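Local atomic coordinates of protein toll (Drosophila melanogaster, PDB entry 4LXR), a protein that serves as the receptor for the cleaved cytokine Spätzle and thereby signals in innate immunity and in dorsal-ventral patterning of the embryo. Residues A[317-328]-A[340-351]. Numbering follows the deposited sequence.
With NAG (2-acetamido-2-deoxy-beta-D-glucopyranose), chain D; NAG (2-acetamido-2-deoxy-beta-D-glucopyranose), chain L.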
loop_
_atom_site.group_PDB
_atom_site.type_symbol
_atom_site.label_atom_id
_atom_site.label_comp_id
_atom_site.label_asym_id
_atom_site.label_seq_id
_atom_site.Cartn_x
_atom_site.Cartn_y
_atom_site.Cartn_z
ATOM N N ILE A 317 17.352 7.208 26.754
ATOM C CA ILE A 317 16.154 7.201 25.919
ATOM C C ILE A 317 16.453 6.731 24.485
ATOM O O ILE A 317 17.381 7.224 23.837
ATOM C CB ILE A 317 15.490 8.587 25.889
ATOM C CG1 ILE A 317 15.069 8.986 27.316
ATOM C CG2 ILE A 317 14.302 8.572 24.971
ATOM C CD1 ILE A 317 14.396 10.331 27.410
ATOM N N THR A 318 15.675 5.767 24.001
ATOM C CA THR A 318 15.894 5.201 22.675
ATOM C C THR A 318 14.711 5.454 21.735
ATOM O O THR A 318 14.871 5.458 20.520
ATOM C CB THR A 318 16.152 3.681 22.759
ATOM O OG1 THR A 318 15.035 3.039 23.401
ATOM C CG2 THR A 318 17.455 3.391 23.543
ATOM N N ASN A 319 13.518 5.653 22.293
ATOM C CA ASN A 319 12.333 5.786 21.454
ATOM C C ASN A 319 11.426 6.873 21.956
ATOM O O ASN A 319 10.994 6.835 23.104
ATOM C CB ASN A 319 11.562 4.465 21.415
ATOM C CG ASN A 319 12.372 3.335 20.809
ATOM O OD1 ASN A 319 13.227 2.742 21.470
ATOM N ND2 ASN A 319 12.092 3.034 19.547
ATOM N N ILE A 320 11.146 7.851 21.099
ATOM C CA ILE A 320 10.242 8.940 21.445
ATOM C C ILE A 320 9.179 9.065 20.364
ATOM O O ILE A 320 9.496 9.230 19.189
ATOM C CB ILE A 320 10.979 10.285 21.545
ATOM C CG1 ILE A 320 12.115 10.215 22.558
ATOM C CG2 ILE A 320 10.010 11.420 21.879
ATOM C CD1 ILE A 320 12.821 11.558 22.759
ATOM N N SER A 321 7.921 8.966 20.770
ATOM C CA SER A 321 6.802 9.232 19.889
ATOM C C SER A 321 6.141 10.524 20.333
ATOM O O SER A 321 5.593 10.600 21.431
ATOM C CB SER A 321 5.810 8.076 19.938
ATOM O OG SER A 321 6.424 6.874 19.489
ATOM N N LEU A 322 6.219 11.543 19.482
ATOM C CA LEU A 322 5.641 12.849 19.760
ATOM C C LEU A 322 4.699 13.224 18.629
ATOM O O LEU A 322 4.310 14.380 18.463
ATOM C CB LEU A 322 6.732 13.906 19.947
ATOM C CG LEU A 322 7.136 14.038 21.421
ATOM C CD1 LEU A 322 8.468 14.730 21.554
ATOM C CD2 LEU A 322 6.042 14.788 22.167
ATOM N N GLY A 323 4.334 12.211 17.865
ATOM C CA GLY A 323 3.405 12.360 16.770
ATOM C C GLY A 323 2.029 12.799 17.229
ATOM O O GLY A 323 1.619 12.520 18.359
ATOM N N ASP A 324 1.341 13.511 16.339
ATOM C CA ASP A 324 -0.042 13.934 16.514
ATOM C C ASP A 324 -0.243 14.908 17.659
ATOM O O ASP A 324 -1.206 14.796 18.422
ATOM C CB ASP A 324 -0.987 12.733 16.643
ATOM C CG ASP A 324 -0.950 11.838 15.426
ATOM O OD1 ASP A 324 -1.655 12.131 14.428
ATOM O OD2 ASP A 324 -0.211 10.840 15.467
ATOM N N ASN A 325 0.665 15.866 17.780
ATOM C CA ASN A 325 0.444 16.973 18.701
ATOM C C ASN A 325 0.250 18.225 17.881
ATOM O O ASN A 325 -0.065 18.118 16.699
ATOM C CB ASN A 325 1.583 17.074 19.711
ATOM C CG ASN A 325 1.576 15.909 20.677
ATOM O OD1 ASN A 325 0.688 15.810 21.517
ATOM N ND2 ASN A 325 2.538 15.006 20.538
ATOM N N LEU A 326 0.424 19.396 18.490
ATOM C CA LEU A 326 0.252 20.667 17.781
ATOM C C LEU A 326 1.541 21.491 17.774
ATOM O O LEU A 326 1.495 22.719 17.745
ATOM C CB LEU A 326 -0.886 21.482 18.425
ATOM C CG LEU A 326 -2.266 20.804 18.402
ATOM C CD1 LEU A 326 -3.293 21.585 19.235
ATOM C CD2 LEU A 326 -2.752 20.631 16.958
ATOM N N LEU A 327 2.687 20.812 17.788
ATOM C CA LEU A 327 3.977 21.476 17.958
ATOM C C LEU A 327 4.331 22.342 16.746
ATOM O O LEU A 327 4.254 21.868 15.612
ATOM C CB LEU A 327 5.065 20.420 18.225
ATOM C CG LEU A 327 4.869 19.565 19.491
ATOM C CD1 LEU A 327 5.727 18.305 19.489
ATOM C CD2 LEU A 327 5.142 20.367 20.750
ATOM N N LYS A 328 4.686 23.608 16.982
ATOM C CA LYS A 328 5.118 24.511 15.902
ATOM C C LYS A 328 6.630 24.502 15.722
ATOM O O LYS A 328 7.128 24.730 14.612
ATOM C CB LYS A 328 4.659 25.947 16.136
ATOM C CG LYS A 328 3.160 26.167 16.045
ATOM C CD LYS A 328 2.795 27.614 16.389
ATOM C CE LYS A 328 1.286 27.797 16.441
ATOM N NZ LYS A 328 0.599 27.044 15.343
ATOM N N ASN A 340 21.641 8.241 22.821
ATOM C CA ASN A 340 21.249 6.880 22.448
ATOM C C ASN A 340 19.912 6.794 21.729
ATOM O O ASN A 340 19.381 5.700 21.541
ATOM C CB ASN A 340 21.197 5.975 23.686
ATOM C CG ASN A 340 22.566 5.728 24.283
ATOM O OD1 ASN A 340 23.468 5.235 23.608
ATOM N ND2 ASN A 340 22.732 6.083 25.557
ATOM N N LEU A 341 19.352 7.939 21.358
ATOM C CA LEU A 341 18.049 7.963 20.704
ATOM C C LEU A 341 18.141 7.238 19.361
ATOM O O LEU A 341 19.063 7.489 18.586
ATOM C CB LEU A 341 17.588 9.405 20.525
ATOM C CG LEU A 341 16.195 9.633 19.938
ATOM C CD1 LEU A 341 15.119 9.013 20.827
ATOM C CD2 LEU A 341 15.959 11.122 19.745
ATOM N N LEU A 342 17.220 6.307 19.112
ATOM C CA LEU A 342 17.231 5.526 17.871
ATOM C C LEU A 342 16.099 5.963 16.930
ATOM O O LEU A 342 16.261 6.011 15.713
ATOM C CB LEU A 342 17.098 4.027 18.165
ATOM C CG LEU A 342 18.179 3.378 19.034
ATOM C CD1 LEU A 342 17.863 1.896 19.259
ATOM C CD2 LEU A 342 19.591 3.575 18.429
ATOM N N SER A 343 14.953 6.272 17.513
ATOM C CA SER A 343 13.763 6.602 16.745
ATOM C C SER A 343 13.094 7.834 17.334
ATOM O O SER A 343 12.844 7.902 18.542
ATOM C CB SER A 343 12.780 5.433 16.795
ATOM O OG SER A 343 11.570 5.767 16.152
ATOM N N LEU A 344 12.837 8.815 16.483
ATOM C CA LEU A 344 12.084 10.003 16.863
ATOM C C LEU A 344 10.936 10.159 15.889
ATOM O O LEU A 344 11.140 10.156 14.666
ATOM C CB LEU A 344 12.962 11.259 16.797
ATOM C CG LEU A 344 12.227 12.550 17.142
ATOM C CD1 LEU A 344 11.685 12.504 18.582
ATOM C CD2 LEU A 344 13.175 13.712 16.984
ATOM N N ASP A 345 9.734 10.296 16.426
ATOM C CA ASP A 345 8.553 10.476 15.602
ATOM C C ASP A 345 7.922 11.809 15.954
ATOM O O ASP A 345 7.477 12.015 17.083
ATOM C CB ASP A 345 7.556 9.346 15.848
ATOM C CG ASP A 345 6.425 9.326 14.835
ATOM O OD1 ASP A 345 6.044 10.396 14.289
ATOM O OD2 ASP A 345 5.915 8.217 14.576
ATOM N N LEU A 346 7.890 12.707 14.975
ATOM C CA LEU A 346 7.263 14.011 15.137
ATOM C C LEU A 346 6.198 14.198 14.066
ATOM O O LEU A 346 5.809 15.325 13.769
ATOM C CB LEU A 346 8.304 15.125 15.004
ATOM C CG LEU A 346 9.304 15.286 16.143
ATOM C CD1 LEU A 346 10.398 16.243 15.714
ATOM C CD2 LEU A 346 8.584 15.813 17.368
ATOM N N SER A 347 5.756 13.094 13.474
ATOM C CA SER A 347 4.769 13.147 12.398
ATOM C C SER A 347 3.480 13.798 12.889
ATOM O O SER A 347 3.177 13.763 14.087
ATOM C CB SER A 347 4.491 11.742 11.830
ATOM O OG SER A 347 3.907 10.876 12.806
ATOM N N ASN A 348 2.744 14.412 11.965
ATOM C CA ASN A 348 1.454 15.047 12.259
ATOM C C ASN A 348 1.467 16.112 13.336
ATOM O O ASN A 348 0.657 16.084 14.258
ATOM C CB ASN A 348 0.364 14.007 12.569
ATOM C CG ASN A 348 -0.027 13.205 11.351
ATOM O OD1 ASN A 348 -0.666 13.732 10.440
ATOM N ND2 ASN A 348 0.364 11.919 11.318
ATOM N N ASN A 349 2.383 17.063 13.217
ATOM C CA ASN A 349 2.345 18.234 14.076
ATOM C C ASN A 349 2.097 19.462 13.218
ATOM O O ASN A 349 1.409 19.371 12.207
ATOM C CB ASN A 349 3.630 18.339 14.887
ATOM C CG ASN A 349 3.593 17.474 16.133
ATOM O OD1 ASN A 349 3.001 17.863 17.140
ATOM N ND2 ASN A 349 4.232 16.305 16.081
ATOM N N ARG A 350 2.641 20.607 13.612
ATOM C CA ARG A 350 2.512 21.821 12.815
ATOM C C ARG A 350 3.879 22.485 12.701
ATOM O O ARG A 350 3.969 23.706 12.730
ATOM C CB ARG A 350 1.566 22.824 13.479
ATOM C CG ARG A 350 0.192 22.308 13.862
ATOM C CD ARG A 350 -0.713 22.081 12.661
ATOM N NE ARG A 350 -2.096 21.839 13.084
ATOM C CZ ARG A 350 -2.770 20.714 12.858
ATOM N NH1 ARG A 350 -4.019 20.585 13.288
ATOM N NH2 ARG A 350 -2.201 19.719 12.192
ATOM N N LEU A 351 4.937 21.686 12.614
ATOM C CA LEU A 351 6.289 22.230 12.636
ATOM C C LEU A 351 6.569 23.115 11.415
ATOM O O LEU A 351 6.422 22.670 10.270
ATOM C CB LEU A 351 7.309 21.088 12.724
ATOM C CG LEU A 351 7.157 20.167 13.949
ATOM C CD1 LEU A 351 7.970 18.887 13.821
ATOM C CD2 LEU A 351 7.517 20.899 15.241
HETATM C C1 NAG D . 12.753 1.905 18.929
HETATM C C2 NAG D . 11.897 0.643 18.721
HETATM C C3 NAG D . 12.689 -0.418 17.962
HETATM C C4 NAG D . 13.298 0.154 16.687
HETATM C C5 NAG D . 14.087 1.425 16.998
HETATM C C6 NAG D . 14.641 2.113 15.763
HETATM C C7 NAG D . 10.145 0.212 20.383
HETATM C C8 NAG D . 9.815 -0.426 21.703
HETATM N N2 NAG D . 11.413 0.103 19.981
HETATM O O3 NAG D . 11.827 -1.506 17.650
HETATM O O4 NAG D . 14.189 -0.809 16.135
HETATM O O5 NAG D . 13.236 2.370 17.655
HETATM O O6 NAG D . 13.635 2.372 14.792
HETATM O O7 NAG D . 9.301 0.804 19.715
HETATM C C1 NAG L . 25.901 5.788 20.144
HETATM C C2 NAG L . 26.762 7.081 20.053
HETATM C C3 NAG L . 28.120 6.888 20.732
HETATM C C4 NAG L . 27.932 6.387 22.155
HETATM C C5 NAG L . 27.172 5.068 22.104
HETATM C C6 NAG L . 26.915 4.476 23.471
HETATM C C7 NAG L . 27.498 6.767 17.711
HETATM C C8 NAG L . 27.601 7.408 16.360
HETATM N N2 NAG L . 26.942 7.516 18.675
HETATM O O3 NAG L . 28.823 8.125 20.735
HETATM O O4 NAG L . 29.185 6.240 22.818
HETATM O O5 NAG L . 25.886 5.300 21.512
HETATM O O6 NAG L . 26.204 5.388 24.299
HETATM O O7 NAG L . 27.892 5.620 17.914
HETATM O O HOH W 1 19.527 8.871 24.487
HETATM O O HOH W 2 9.681 6.588 17.663
HETATM O O HOH W 3 6.284 6.224 16.792
HETATM O O HOH W 4 1.383 10.246 13.249
HETATM O O HOH W 5 2.512 26.059 12.620
#
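Leu341 sends CD1 across to Ile320, 3.7 Å from its CG1, and the two side chains meet at about a right angle. Leu341 CG is anti to its own N (chi1 -176°), which brings CD1 also near Thr318 O. The same carbonyl accepts from Leu342 N and Ser343 N. Ser343 O accepts from Ile320 N. Ser343 CB lies 3.2 Å from ring oxygen O5 of the sugar linked to Asn319 ND2. Leu344 runs alongside Ile320, its CD1 against CB and CG2. Strands 319-321 (LRR 8) and 343-345 (LRR 9) are parallel neighbours in the leucine-rich repeat solenoid of the Toll ectodomain. Asp345 N donates to Ile320 O, and Asp345 O accepts from Leu322 N at 2.7 Å. Asp345 OD1 closes an Asx turn onto Ser347 N and also takes Ser347 OG on its syn lone pair. Leu346 rests CD2 on Leu322 CB (3.7 Å). Ser347 O accepts from Asp324 N. Asn348 CB touches Asp324 OD1 at 3.3 Å, and a water joins Asp324 OD2, Ser347 OG and Asn348 ND2. Asn349 belongs to the asparagine ladder of the repeats. Asn349 ND2 donates to Leu322 O of the neighbouring repeat at 3.1 Å, almost straight. It also donates to Leu346 O of its own repeat. Asn325 ND2 reaches Leu322 O from the opposite face. A leucine in place of Asn349 would probably leave Leu346 O without this donor and Leu322 O with Asn325 alone of the two amides. Arg350 N donates to Leu327 O, while Leu326 CD2 covers one guanidinium face, 3.9 Å from Arg350 NH1. Leu351 CD2 packs on Leu327 CB.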